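Local coordinates for protein SeviL (Septifer virgatus, PDB 6LF2) that is an R-type lectin of trefoil fold that binds the sugar chains of GM1b and asialo-GM1, at residues H3-V7 / Q48-T52; D80-L86 / R97-H103. All blocks are in the same frame, centred on the assembly; numbering follows the deposited sequence. Where two conformers were deposited one is given.

Interaction 1. Residues H3-V7 / Q48-T52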
loop_
_atom_site.group_PDB
_atom_site.type_symbol
_atom_site.label_atom_id
_atom_site.label_comp_id
_atom_site.label_asym_id
_atom_site.label_seq_id
_atom_site.Cartn_x
_atom_site.Cartn_y
_atom_site.Cartn_z
ATOM N N HIS B 3 3.439 26.658 19.554
ATOM C CA HIS B 3 3.148 25.528 20.443
ATOM C C HIS B 3 2.115 24.589 19.829
ATOM O O HIS B 3 1.252 24.051 20.527
ATOM C CB HIS B 3 2.678 25.998 21.825
ATOM C CG HIS B 3 3.744 26.667 22.640
ATOM N ND1 HIS B 3 4.044 28.008 22.517
ATOM C CD2 HIS B 3 4.563 26.183 23.604
ATOM C CE1 HIS B 3 5.014 28.318 23.360
ATOM N NE2 HIS B 3 5.344 27.231 24.036
ATOM N N MET B 4 2.200 24.395 18.513
ATOM C CA MET B 4 1.267 23.512 17.825
ATOM C C MET B 4 1.361 22.081 18.346
ATOM O O MET B 4 2.422 21.611 18.769
ATOM C CB MET B 4 1.524 23.536 16.321
ATOM C CG MET B 4 0.980 24.773 15.641
ATOM S SD MET B 4 1.544 24.935 13.929
ATOM C CE MET B 4 0.126 25.776 13.216
ATOM N N SER B 5 0.222 21.389 18.313
ATOM C CA SER B 5 0.137 19.985 18.676
ATOM C C SER B 5 -0.626 19.214 17.602
ATOM O O SER B 5 -1.288 19.780 16.724
ATOM C CB SER B 5 -0.533 19.799 20.048
ATOM O OG SER B 5 -1.848 20.344 20.055
ATOM N N SER B 6 -0.488 17.894 17.682
ATOM C CA SER B 6 -1.188 16.970 16.804
ATOM C C SER B 6 -1.318 15.650 17.539
ATOM O O SER B 6 -0.576 15.366 18.480
ATOM C CB SER B 6 -0.460 16.780 15.465
ATOM O OG SER B 6 0.873 16.341 15.662
ATOM N N VAL B 7 -2.283 14.844 17.114
ATOM C CA VAL B 7 -2.537 13.574 17.781
ATOM C C VAL B 7 -2.533 12.475 16.725
ATOM O O VAL B 7 -3.179 12.606 15.678
ATOM C CB VAL B 7 -3.851 13.607 18.596
ATOM C CG1 VAL B 7 -5.057 13.941 17.726
ATOM C CG2 VAL B 7 -4.049 12.307 19.386
ATOM N N GLN B 48 -1.342 12.098 11.666
ATOM C CA GLN B 48 -1.748 12.830 12.865
ATOM C C GLN B 48 -2.757 13.922 12.523
ATOM O O GLN B 48 -2.565 14.666 11.560
ATOM C CB GLN B 48 -0.526 13.448 13.561
ATOM C CG GLN B 48 0.622 12.454 13.769
ATOM C CD GLN B 48 1.907 13.102 14.257
ATOM O OE1 GLN B 48 2.195 14.258 13.947
ATOM N NE2 GLN B 48 2.694 12.352 15.019
ATOM N N LYS B 49 -3.828 14.009 13.307
ATOM C CA LYS B 49 -4.762 15.128 13.205
ATOM C C LYS B 49 -4.127 16.349 13.859
ATOM O O LYS B 49 -3.811 16.317 15.050
ATOM C CB LYS B 49 -6.084 14.771 13.885
ATOM C CG LYS B 49 -7.083 15.918 14.054
ATOM C CD LYS B 49 -7.998 16.047 12.855
ATOM C CE LYS B 49 -7.497 17.090 11.870
ATOM N NZ LYS B 49 -7.307 18.443 12.506
ATOM N N SER B 50 -3.917 17.411 13.086
ATOM C CA SER B 50 -3.321 18.603 13.680
ATOM C C SER B 50 -4.342 19.381 14.512
ATOM O O SER B 50 -5.551 19.123 14.488
ATOM C CB SER B 50 -2.752 19.519 12.608
ATOM O OG SER B 50 -3.775 20.328 12.035
ATOM N N ASP B 51 -3.838 20.372 15.240
ATOM C CA ASP B 51 -4.724 21.238 16.008
ATOM C C ASP B 51 -5.444 22.264 15.139
ATOM O O ASP B 51 -6.260 23.033 15.658
ATOM C CB ASP B 51 -3.947 21.932 17.133
ATOM C CG ASP B 51 -2.765 22.754 16.638
ATOM O OD1 ASP B 51 -2.596 22.942 15.416
ATOM O OD2 ASP B 51 -1.990 23.218 17.505
ATOM N N THR B 52 -5.182 22.277 13.834
ATOM C CA THR B 52 -5.838 23.195 12.913
ATOM C C THR B 52 -6.880 22.434 12.114
ATOM O O THR B 52 -6.526 21.449 11.443
ATOM C CB THR B 52 -4.813 23.829 11.981
ATOM O OG1 THR B 52 -3.830 24.519 12.765
ATOM C CG2 THR B 52 -5.480 24.803 11.009
HETATM O O HOH W 1 -2.886 22.776 20.028
#

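Interaction 2. Residues D80-L86 / R97-H103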
loop_
_atom_site.group_PDB
_atom_site.type_symbol
_atom_site.label_atom_id
_atom_site.label_comp_id
_atom_site.label_asym_id
_atom_site.label_seq_id
_atom_site.Cartn_x
_atom_site.Cartn_y
_atom_site.Cartn_z
ATOM N N ASP B 80 3.721 25.695 10.970
ATOM C CA ASP B 80 2.606 25.818 10.040
ATOM C C ASP B 80 2.919 25.127 8.717
ATOM O O ASP B 80 2.013 24.588 8.073
ATOM C CB ASP B 80 2.228 27.292 9.845
ATOM C CG ASP B 80 3.378 28.157 9.342
ATOM O OD1 ASP B 80 4.502 27.652 9.118
ATOM O OD2 ASP B 80 3.139 29.376 9.174
ATOM N N THR B 81 4.196 25.069 8.333
ATOM C CA THR B 81 4.624 24.429 7.096
ATOM C C THR B 81 4.649 22.908 7.169
ATOM O O THR B 81 5.022 22.261 6.178
ATOM C CB THR B 81 6.014 24.920 6.716
ATOM O OG1 THR B 81 6.846 24.884 7.882
ATOM C CG2 THR B 81 5.947 26.344 6.172
ATOM N N THR B 82 4.289 22.326 8.310
ATOM C CA THR B 82 4.116 20.883 8.420
ATOM C C THR B 82 2.651 20.476 8.307
ATOM O O THR B 82 2.323 19.297 8.492
ATOM C CB THR B 82 4.699 20.363 9.742
ATOM O OG1 THR B 82 3.956 20.878 10.854
ATOM C CG2 THR B 82 6.166 20.721 9.878
ATOM N N LEU B 83 1.763 21.415 7.992
ATOM C CA LEU B 83 0.348 21.110 7.826
ATOM C C LEU B 83 0.059 20.743 6.377
ATOM O O LEU B 83 0.496 21.438 5.455
ATOM C CB LEU B 83 -0.535 22.288 8.246
ATOM C CG LEU B 83 -0.422 22.723 9.702
ATOM C CD1 LEU B 83 -1.279 23.957 9.937
ATOM C CD2 LEU B 83 -0.856 21.610 10.616
ATOM N N TRP B 84 -0.688 19.650 6.193
ATOM C CA TRP B 84 -1.085 19.150 4.884
ATOM C C TRP B 84 -2.572 18.865 4.929
ATOM O O TRP B 84 -3.080 18.380 5.942
ATOM C CB TRP B 84 -0.334 17.856 4.517
ATOM C CG TRP B 84 1.138 17.964 4.579
ATOM C CD1 TRP B 84 1.922 17.866 5.695
ATOM C CD2 TRP B 84 2.025 18.204 3.489
ATOM N NE1 TRP B 84 3.237 18.033 5.360
ATOM C CE2 TRP B 84 3.332 18.239 4.012
ATOM C CE3 TRP B 84 1.841 18.398 2.113
ATOM C CZ2 TRP B 84 4.449 18.455 3.212
ATOM C CZ3 TRP B 84 2.948 18.601 1.325
ATOM C CH2 TRP B 84 4.238 18.631 1.875
ATOM N N SER B 85 -3.271 19.159 3.839
ATOM C CA SER B 85 -4.648 18.722 3.701
ATOM C C SER B 85 -4.723 17.586 2.691
ATOM O O SER B 85 -3.863 17.448 1.814
ATOM C CB SER B 85 -5.571 19.870 3.272
ATOM O OG SER B 85 -5.116 20.468 2.074
ATOM N N LEU B 86 -5.742 16.752 2.860
ATOM C CA LEU B 86 -5.999 15.661 1.932
ATOM C C LEU B 86 -7.020 16.126 0.900
ATOM O O LEU B 86 -8.140 16.514 1.247
ATOM C CB LEU B 86 -6.483 14.417 2.677
ATOM C CG LEU B 86 -5.392 13.479 3.206
ATOM C CD1 LEU B 86 -4.467 14.164 4.210
ATOM C CD2 LEU B 86 -6.032 12.253 3.833
ATOM N N ARG B 97 -4.388 13.763 -3.157
ATOM C CA ARG B 97 -3.241 14.655 -3.205
ATOM C C ARG B 97 -3.013 15.214 -1.804
ATOM O O ARG B 97 -3.948 15.335 -1.006
ATOM C CB ARG B 97 -3.451 15.788 -4.214
ATOM C CG ARG B 97 -3.375 15.333 -5.656
ATOM C CD ARG B 97 -3.377 16.511 -6.627
ATOM N NE ARG B 97 -3.097 16.089 -7.996
ATOM C CZ ARG B 97 -4.013 15.591 -8.823
ATOM N NH1 ARG B 97 -5.268 15.443 -8.418
ATOM N NH2 ARG B 97 -3.672 15.234 -10.052
ATOM N N LEU B 98 -1.759 15.480 -1.488
ATOM C CA LEU B 98 -1.373 16.031 -0.192
ATOM C C LEU B 98 -0.910 17.460 -0.435
ATOM O O LEU B 98 0.143 17.675 -1.042
ATOM C CB LEU B 98 -0.269 15.188 0.451
ATOM C CG LEU B 98 -0.710 13.761 0.788
ATOM C CD1 LEU B 98 0.473 12.891 1.178
ATOM C CD2 LEU B 98 -1.681 13.839 1.916
ATOM N N LEU B 99 -1.702 18.422 0.035
ATOM C CA LEU B 99 -1.533 19.832 -0.302
ATOM C C LEU B 99 -0.954 20.584 0.895
ATOM O O LEU B 99 -1.581 20.643 1.958
ATOM C CB LEU B 99 -2.871 20.434 -0.728
ATOM C CG LEU B 99 -2.894 21.929 -1.047
ATOM C CD1 LEU B 99 -1.983 22.215 -2.235
ATOM C CD2 LEU B 99 -4.327 22.365 -1.332
ATOM N N ASN B 100 0.234 21.146 0.718
ATOM C CA ASN B 100 0.866 21.918 1.781
ATOM C C ASN B 100 0.087 23.209 2.045
ATOM O O ASN B 100 -0.184 23.978 1.117
ATOM C CB ASN B 100 2.305 22.228 1.394
ATOM C CG ASN B 100 3.069 22.897 2.511
ATOM O OD1 ASN B 100 3.321 24.099 2.459
ATOM N ND2 ASN B 100 3.442 22.125 3.532
ATOM N N LYS B 101 -0.259 23.456 3.318
ATOM C CA LYS B 101 -1.133 24.582 3.643
ATOM C C LYS B 101 -0.478 25.918 3.317
ATOM O O LYS B 101 -1.094 26.780 2.680
ATOM C CB LYS B 101 -1.531 24.554 5.122
ATOM C CG LYS B 101 -2.381 25.772 5.553
ATOM C CD LYS B 101 -2.764 25.698 7.022
ATOM C CE LYS B 101 -3.841 26.712 7.390
ATOM N NZ LYS B 101 -3.417 28.123 7.141
ATOM N N VAL B 102 0.763 26.114 3.769
ATOM C CA VAL B 102 1.399 27.423 3.649
ATOM C C VAL B 102 1.670 27.752 2.189
ATOM O O VAL B 102 1.406 28.869 1.727
ATOM C CB VAL B 102 2.688 27.463 4.493
ATOM C CG1 VAL B 102 3.546 28.676 4.126
ATOM C CG2 VAL B 102 2.340 27.488 5.980
ATOM N N HIS B 103 2.159 26.781 1.429
ATOM C CA HIS B 103 2.653 27.044 0.091
ATOM C C HIS B 103 1.725 26.571 -1.014
ATOM O O HIS B 103 2.014 26.835 -2.183
ATOM C CB HIS B 103 4.032 26.404 -0.092
ATOM C CG HIS B 103 5.071 26.986 0.812
ATOM N ND1 HIS B 103 5.629 28.228 0.592
ATOM C CD2 HIS B 103 5.631 26.518 1.953
ATOM C CE1 HIS B 103 6.494 28.493 1.555
ATOM N NE2 HIS B 103 6.518 27.472 2.391
HETATM O O HOH W 2 1.786 23.901 5.434
#

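Interaction 1. Residues H3-V7 / Q48-T52
D51 reaches across to S5 and fastens the approach to the antiparallel pairing of strands 6-16 and 45-50. Its CB packs 3.4 Å from S5 O, and CG lies marginally nearer to that oxygen. With CG set between the backbone N and the carbonyl carbon (chi1 58°), OD2 is placed in the path of the S5 N-H, beside M4 CA. OD1 passes M4 CG and makes a weak bond with T52 OG1. OD2 takes the N-H of S5 (S5 N to D51 OD2, 3.0 Å) along a nearly straight line (165°), but the donor comes from above the carboxylate plane, 65° out of it. A water then donates to D51 OD2 and meets S5 OG at 2.6 Å, so OD2 is gripped twice. The return bond, D51 N to S5 O, is weak.

Beyond this point regular pairing takes over. S6 and S50 form a non-hydrogen-bonded pair, followed by the hydrogen-bonded pair V7 and K49, in which K49 N reaches V7 O at 2.8 Å and V7 N reaches K49 O at 3.0 Å. S50 OG accepts from T52 N, an ST turn at the strand's exit, and also bonds to Y55.

The two strands are thus zipped together as neighbours in the beta-trefoil typical of R-type lectins; the chain between them carries glycan-pocket residues from F24 to Q43.

Interaction 2. Residues D80-L86 / R97-H103
S85 and L99 form the hydrogen-bonded pair between strands 84-86 and 97-100, which run antiparallel with directions 148° apart and axes 4.5 Å apart at their closest, with the non-hydrogen-bonded pairs W84-N100 and L86-L98 before and after it. S85 N to L99 O spans 2.9 Å, and the answering bond from L99 N to S85 O is nearly straight. K101 N adds a further backbone bond to L83 O, beyond the W84-N100 pair.

The CB of N100 sits over the six-membered ring of W84, a CH-pi contact 4.1 Å from the ring centroid, and the amide plane stands 70° from the indole. With CG anti to the backbone N (chi1 -174°), ND2 lies above the rim of the indole and from there reaches T81 O, 3.1 Å away; the acceptor lies in the amide plane, though the donor is well above the carbonyl plane of T81. The other amide atom, OD1, takes H103 N in an Asx motif, so both ends of the group are held and its rotation is fixed. A water ties the two segments together, donating to D80 O and L83 O and accepting from V102 N.

Van der Waals contacts surround these bonds: the V102 CG2 methyl lies against the D80 carboxylate carbon (CG, 3.6 Å) and against T81 CG2, while L83 CD1 meets K101 CD at 3.7 Å, the two side chains lying alongside each other and pointing the same way.

No helix borders this hairpin. On the face of W84, L98 and N100 it meets other strands: L107 of strand 106-110 touches W84 and L98, and strand 63-67 packs Y67 on W84 and N100 while L65 O receives W84 NE1.

The general lesson is that one pairing scheme serves two different settings. Interaction 1 lies at the surface, joining strands far apart in sequence, and adds a carboxylate and hydroxyls to its backbone bonds. Interaction 2 is partly buried and belongs to a local hairpin, whose inward side chains include a tryptophan and leucines, with one asparagine amide bonded at both ends. Each contact has one bridging water. The contacts use different strands and follow one another along the chain, yet they touch: L83 CD2 lies 3.5 Å from S50 CB, and M4 and T52 also pack on L83. This leucine therefore joins the polar strand pairing of 3-7 and 48-52 to the more apolar hairpin.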